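Long-range contacts in beta-galactosidase (Marinomonas sp. ef1, PDB 6Y2K), which probably hydrolyses terminal beta-galactosides such as lactose as a cold-active, hexameric family GH42 glycoside hydrolase: residues 309-314 with 345-350; 238-243 with 259-264. All coordinates share one frame; numbering follows the deposited sequence.

Interaction 1 of 2, residues 309-314 with 345-350; sequences RLWIME and GAELVS
The carboxylate of E347 takes up donors from two side chains of segment 309-314, R309 and W311. R309 grips it side-on, its NE lying 2.9 Å from E347 OE2 and its NH2 reaching the syn lone pair of OE1 almost straight (N-H...O 171°), with guanidinium and carboxylate nearly coplanar. OE1 also accepts from the indole: W311 NE1 stands 2.8 Å from E347 OE1, in the plane of its own ring but above that of the carboxylate. The E347 chain, extended beyond CG (chi2 -179°), carries the acid to both donors. Beside this polar cluster, L348 lays its CD2 over one face of W311, 3.9 Å from the centroid of the six-membered ring, a CH-pi contact; on the other side of the sheet I312 CD1 meets A346 CB at 3.9 Å.

Behind these groups runs a parallel strand pairing: I312 N bonds to L348 O, and S350 N, 2.7 Å from I312 O, bonds back. At the far end S350 OG, turned anti to its own backbone N (chi1 164°), reaches M313 O from above the carbonyl plane. G345, the C-prime residue of a Schellman motif, ends helix 333-343 and leads the chain toward the eighth strand of the TIM barrel. Replacing E347 by an alanine would probably leave R309 NE and W311 NE1 without their acceptor. Flanked by D238 and E347, R309 shares its single positive charge between two carboxylates, which is likely to favour their ionised forms at this end of the barrel strands.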
loop_
_atom_site.group_PDB
_atom_site.type_symbol
_atom_site.label_atom_id
_atom_site.label_comp_id
_atom_site.label_asym_id
_atom_site.label_seq_id
_atom_site.Cartn_x
_atom_site.Cartn_y
_atom_site.Cartn_z
ATOM N N ARG A 309 6.289 20.238 -46.185
ATOM C CA ARG A 309 6.961 21.407 -45.608
ATOM C C ARG A 309 6.500 21.730 -44.169
ATOM O O ARG A 309 5.338 22.107 -43.935
ATOM C CB ARG A 309 6.744 22.607 -46.516
ATOM C CG ARG A 309 7.326 22.401 -47.913
ATOM C CD ARG A 309 7.436 23.709 -48.675
ATOM N NE ARG A 309 8.357 24.639 -48.027
ATOM C CZ ARG A 309 8.415 25.952 -48.273
ATOM N NH1 ARG A 309 7.591 26.526 -49.151
ATOM N NH2 ARG A 309 9.301 26.704 -47.629
ATOM N N LEU A 310 7.438 21.582 -43.232
ATOM C CA LEU A 310 7.204 21.716 -41.796
ATOM C C LEU A 310 8.146 22.755 -41.229
ATOM O O LEU A 310 9.343 22.683 -41.496
ATOM C CB LEU A 310 7.511 20.383 -41.105
ATOM C CG LEU A 310 7.535 20.342 -39.568
ATOM C CD1 LEU A 310 6.135 20.564 -39.014
ATOM C CD2 LEU A 310 8.105 19.024 -39.070
ATOM N N TRP A 311 7.605 23.704 -40.459
ATOM C CA TRP A 311 8.376 24.577 -39.579
ATOM C C TRP A 311 7.871 24.413 -38.145
ATOM O O TRP A 311 6.746 23.964 -37.920
ATOM C CB TRP A 311 8.209 26.061 -39.934
ATOM C CG TRP A 311 8.681 26.525 -41.289
ATOM C CD1 TRP A 311 9.354 25.814 -42.232
ATOM C CD2 TRP A 311 8.521 27.842 -41.822
ATOM N NE1 TRP A 311 9.608 26.594 -43.336
ATOM C CE2 TRP A 311 9.111 27.851 -43.106
ATOM C CE3 TRP A 311 7.928 29.013 -41.341
ATOM C CZ2 TRP A 311 9.120 28.994 -43.923
ATOM C CZ3 TRP A 311 7.934 30.158 -42.157
ATOM C CH2 TRP A 311 8.538 30.135 -43.431
ATOM N N ILE A 312 8.706 24.788 -37.180
ATOM C CA ILE A 312 8.249 25.035 -35.822
ATOM C C ILE A 312 8.317 26.556 -35.676
ATOM O O ILE A 312 9.406 27.121 -35.631
ATOM C CB ILE A 312 9.120 24.325 -34.755
ATOM C CG1 ILE A 312 8.764 22.830 -34.655
ATOM C CG2 ILE A 312 8.898 24.942 -33.369
ATOM C CD1 ILE A 312 8.918 22.021 -35.922
ATOM N N MET A 313 7.158 27.213 -35.652
ATOM C CA MET A 313 7.097 28.670 -35.528
ATOM C C MET A 313 7.413 29.143 -34.115
ATOM O O MET A 313 7.961 30.225 -33.950
ATOM C CB MET A 313 5.721 29.195 -35.934
ATOM C CG MET A 313 5.636 30.705 -36.093
ATOM S SD MET A 313 6.650 31.280 -37.480
ATOM C CE MET A 313 5.574 30.861 -38.836
ATOM N N GLU A 314 7.043 28.350 -33.106
ATOM C CA GLU A 314 7.273 28.701 -31.698
ATOM C C GLU A 314 7.810 27.490 -30.929
ATOM O O GLU A 314 7.101 26.497 -30.750
ATOM C CB GLU A 314 5.978 29.198 -31.032
ATOM C CG GLU A 314 5.306 30.399 -31.702
ATOM C CD GLU A 314 4.012 30.825 -31.031
ATOM O OE1 GLU A 314 3.732 30.341 -29.918
ATOM O OE2 GLU A 314 3.260 31.654 -31.611
ATOM N N GLY A 345 12.246 16.542 -40.350
ATOM C CA GLY A 345 12.247 17.309 -41.601
ATOM C C GLY A 345 11.920 18.786 -41.478
ATOM O O GLY A 345 11.688 19.449 -42.488
ATOM N N ALA A 346 11.897 19.324 -40.257
ATOM C CA ALA A 346 11.617 20.739 -40.081
ATOM C C ALA A 346 12.678 21.556 -40.812
ATOM O O ALA A 346 13.873 21.317 -40.620
ATOM C CB ALA A 346 11.598 21.111 -38.609
ATOM N N GLU A 347 12.232 22.480 -41.665
ATOM C CA GLU A 347 13.134 23.405 -42.369
ATOM C C GLU A 347 13.680 24.441 -41.404
ATOM O O GLU A 347 14.839 24.859 -41.512
ATOM C CB GLU A 347 12.391 24.151 -43.482
ATOM C CG GLU A 347 11.783 23.278 -44.573
ATOM C CD GLU A 347 11.083 24.091 -45.663
ATOM O OE1 GLU A 347 10.903 25.326 -45.518
ATOM O OE2 GLU A 347 10.683 23.480 -46.680
ATOM N N LEU A 348 12.821 24.858 -40.474
ATOM C CA LEU A 348 13.074 25.987 -39.594
ATOM C C LEU A 348 12.554 25.663 -38.200
ATOM O O LEU A 348 11.462 25.137 -38.085
ATOM C CB LEU A 348 12.326 27.201 -40.139
ATOM C CG LEU A 348 12.310 28.479 -39.306
ATOM C CD1 LEU A 348 13.728 29.013 -39.169
ATOM C CD2 LEU A 348 11.391 29.493 -39.965
ATOM N N VAL A 349 13.336 25.977 -37.167
ATOM C CA VAL A 349 12.870 25.968 -35.779
ATOM C C VAL A 349 13.015 27.378 -35.215
ATOM O O VAL A 349 14.135 27.886 -35.085
ATOM C CB VAL A 349 13.667 24.966 -34.919
ATOM C CG1 VAL A 349 13.358 25.126 -33.431
ATOM C CG2 VAL A 349 13.367 23.548 -35.384
ATOM N N SER A 350 11.884 27.996 -34.886
ATOM C CA SER A 350 11.844 29.366 -34.391
ATOM C C SER A 350 11.435 29.383 -32.914
ATOM O O SER A 350 10.428 28.778 -32.544
ATOM C CB SER A 350 10.898 30.210 -35.271
ATOM O OG SER A 350 10.530 31.431 -34.658
HETATM O O HOH W 1 9.823 20.122 -44.325
#

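Interaction 2 of 2, residues 238-243 with 259-264; sequences DLVHNY and LDVASW
From backbone to phenol, Y243 lies against segment 259-264. Its backbone N bonds to S263 O at 2.8 Å, while its CB lies against W264 CB. With CG anti to the carbonyl carbon (chi1 -52°), the ring runs back along the sheet, so that A262 CB touches Y243 CE2 at the ring edge, 3.8 Å away. Y243 OH then comes within 3.5 Å of L259 CD1, the two side chains approaching from opposite directions, and a water joins Y243 OH to V261 O.

L259 is almost as deeply engaged. Its CD1 also packs on H241 CB, and its CD2 lies 3.8 Å from L239 CB; V227 of helix 205-233 borders it outside the strands. S263, on the other face, sets its OG between its own backbone N and carbonyl carbon (chi1 72°), from where S263 OG reaches H241 O at 2.7 Å, well above the carbonyl plane. S263 N reaches the same oxygen nearly along the C=O axis, so one carbonyl holds two donors, and V240 CG2 packs beside the hydroxyl.

Toward the N-terminal ends of the segments, L239 O likewise accepts two bonds, from the backbone N atoms of D260 and V261. L239 N gives an almost straight bond (175°) to D260 OD2, on the anti side of the carboxylate, and R231 holds the same oxygen by a salt bridge, probably balancing its charge. H241 N is buried without a partner in the model, while V261 O takes its bond from the water. Doubly bonded carbonyls and a side-chain carboxylate, not an unbroken backbone ladder, thus join these neighbouring TIM-barrel strands.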
loop_
_atom_site.group_PDB
_atom_site.type_symbol
_atom_site.label_atom_id
_atom_site.label_comp_id
_atom_site.label_asym_id
_atom_site.label_seq_id
_atom_site.Cartn_x
_atom_site.Cartn_y
_atom_site.Cartn_z
ATOM N N ASP A 238 6.360 32.590 -48.856
ATOM C CA ASP A 238 5.752 31.409 -48.240
ATOM C C ASP A 238 4.623 31.825 -47.306
ATOM O O ASP A 238 4.839 32.615 -46.393
ATOM C CB ASP A 238 6.776 30.613 -47.426
ATOM C CG ASP A 238 7.803 29.905 -48.288
ATOM O OD1 ASP A 238 7.459 29.410 -49.376
ATOM O OD2 ASP A 238 8.950 29.792 -47.836
ATOM N N LEU A 239 3.424 31.311 -47.553
ATOM C CA LEU A 239 2.280 31.567 -46.673
ATOM C C LEU A 239 2.162 30.397 -45.702
ATOM O O LEU A 239 2.167 29.231 -46.112
ATOM C CB LEU A 239 1.006 31.751 -47.493
ATOM C CG LEU A 239 1.111 32.779 -48.639
ATOM C CD1 LEU A 239 -0.222 32.944 -49.332
ATOM C CD2 LEU A 239 1.608 34.123 -48.122
ATOM N N VAL A 240 2.065 30.730 -44.419
ATOM C CA VAL A 240 2.135 29.756 -43.336
ATOM C C VAL A 240 1.117 30.126 -42.264
ATOM O O VAL A 240 0.736 31.297 -42.137
ATOM C CB VAL A 240 3.580 29.693 -42.757
ATOM C CG1 VAL A 240 4.024 31.015 -42.153
ATOM C CG2 VAL A 240 3.744 28.569 -41.738
ATOM N N HIS A 241 0.654 29.121 -41.526
ATOM C CA HIS A 241 -0.062 29.345 -40.284
ATOM C C HIS A 241 0.590 28.541 -39.155
ATOM O O HIS A 241 1.242 27.515 -39.408
ATOM C CB HIS A 241 -1.552 29.011 -40.403
ATOM C CG HIS A 241 -2.317 29.407 -39.183
ATOM N ND1 HIS A 241 -2.601 30.723 -38.888
ATOM C CD2 HIS A 241 -2.749 28.682 -38.124
ATOM C CE1 HIS A 241 -3.211 30.786 -37.720
ATOM N NE2 HIS A 241 -3.311 29.563 -37.233
ATOM N N ASN A 242 0.444 29.034 -37.921
ATOM C CA ASN A 242 1.034 28.389 -36.742
ATOM C C ASN A 242 -0.021 27.585 -35.960
ATOM O O ASN A 242 -0.858 28.145 -35.261
ATOM C CB ASN A 242 1.817 29.391 -35.863
ATOM C CG ASN A 242 0.975 30.554 -35.351
ATOM O OD1 ASN A 242 0.014 30.991 -35.991
ATOM N ND2 ASN A 242 1.347 31.071 -34.182
ATOM N N TYR A 243 0.043 26.263 -36.122
ATOM C CA TYR A 243 -0.858 25.310 -35.471
ATOM C C TYR A 243 -0.335 24.935 -34.084
ATOM O O TYR A 243 0.764 25.344 -33.690
ATOM C CB TYR A 243 -1.011 24.054 -36.333
ATOM C CG TYR A 243 -1.389 24.337 -37.769
ATOM C CD1 TYR A 243 -2.545 25.050 -38.073
ATOM C CD2 TYR A 243 -0.604 23.873 -38.829
ATOM C CE1 TYR A 243 -2.908 25.308 -39.393
ATOM C CE2 TYR A 243 -0.960 24.121 -40.154
ATOM C CZ TYR A 243 -2.113 24.842 -40.434
ATOM O OH TYR A 243 -2.475 25.094 -41.753
ATOM N N LEU A 259 -2.179 26.879 -48.054
ATOM C CA LEU A 259 -0.928 27.430 -47.562
ATOM C C LEU A 259 0.257 26.652 -48.125
ATOM O O LEU A 259 0.095 25.562 -48.680
ATOM C CB LEU A 259 -0.912 27.408 -46.031
ATOM C CG LEU A 259 -1.950 28.311 -45.345
ATOM C CD1 LEU A 259 -2.119 27.896 -43.886
ATOM C CD2 LEU A 259 -1.570 29.786 -45.429
ATOM N N ASP A 260 1.445 27.234 -47.987
ATOM C CA ASP A 260 2.682 26.627 -48.488
ATOM C C ASP A 260 3.405 25.788 -47.445
ATOM O O ASP A 260 4.117 24.848 -47.798
ATOM C CB ASP A 260 3.623 27.713 -48.995
ATOM C CG ASP A 260 3.007 28.529 -50.101
ATOM O OD1 ASP A 260 2.475 27.929 -51.069
ATOM O OD2 ASP A 260 3.018 29.774 -49.996
ATOM N N VAL A 261 3.254 26.150 -46.169
ATOM C CA VAL A 261 4.002 25.535 -45.078
ATOM C C VAL A 261 3.061 25.334 -43.892
ATOM O O VAL A 261 2.207 26.185 -43.631
ATOM C CB VAL A 261 5.161 26.450 -44.601
ATOM C CG1 VAL A 261 5.933 25.795 -43.460
ATOM C CG2 VAL A 261 6.096 26.812 -45.757
ATOM N N ALA A 262 3.223 24.212 -43.193
ATOM C CA ALA A 262 2.576 23.997 -41.903
ATOM C C ALA A 262 3.616 24.279 -40.837
ATOM O O ALA A 262 4.683 23.674 -40.844
ATOM C CB ALA A 262 2.075 22.572 -41.783
ATOM N N SER A 263 3.320 25.211 -39.940
ATOM C CA SER A 263 4.174 25.446 -38.784
ATOM C C SER A 263 3.388 25.142 -37.531
ATOM O O SER A 263 2.156 25.122 -37.556
ATOM C CB SER A 263 4.703 26.878 -38.743
ATOM O OG SER A 263 3.702 27.811 -38.413
ATOM N N TRP A 264 4.097 24.886 -36.439
ATOM C CA TRP A 264 3.418 24.654 -35.170
ATOM C C TRP A 264 4.219 25.088 -33.962
ATOM O O TRP A 264 5.408 25.421 -34.061
ATOM C CB TRP A 264 2.917 23.204 -35.068
ATOM C CG TRP A 264 3.926 22.217 -34.620
ATOM C CD1 TRP A 264 4.975 21.733 -35.341
ATOM C CD2 TRP A 264 3.963 21.555 -33.352
ATOM N NE1 TRP A 264 5.680 20.817 -34.592
ATOM C CE2 TRP A 264 5.079 20.686 -33.367
ATOM C CE3 TRP A 264 3.154 21.601 -32.207
ATOM C CZ2 TRP A 264 5.417 19.885 -32.273
ATOM C CZ3 TRP A 264 3.492 20.806 -31.112
ATOM C CH2 TRP A 264 4.608 19.953 -31.157
HETATM O O HOH W 2 -0.322 24.726 -43.464
#

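In the fold
Read from the N terminus, the chain first closes interaction 2, where strand 238-244 passes through helix 252-256 and returns as strand 261-266, the fifth and sixth barrel strands. Interaction 1 opens only afterwards: strand 310-315, helix 333-343 and strand 348-352 supply the seventh and eighth. The two loops therefore follow in series, neither nested nor crossed. They are separate beta-alpha-beta units of one TIM barrel, the crossover from 261-266 to 310-315 lying between them, and those two strands are neighbours in its sheet. W311 N probably bonds to A262 O across that junction, M313 packs on S263, and the loop residue R309, just before strand 310-315, reaches past 261-266 to strand 238-244.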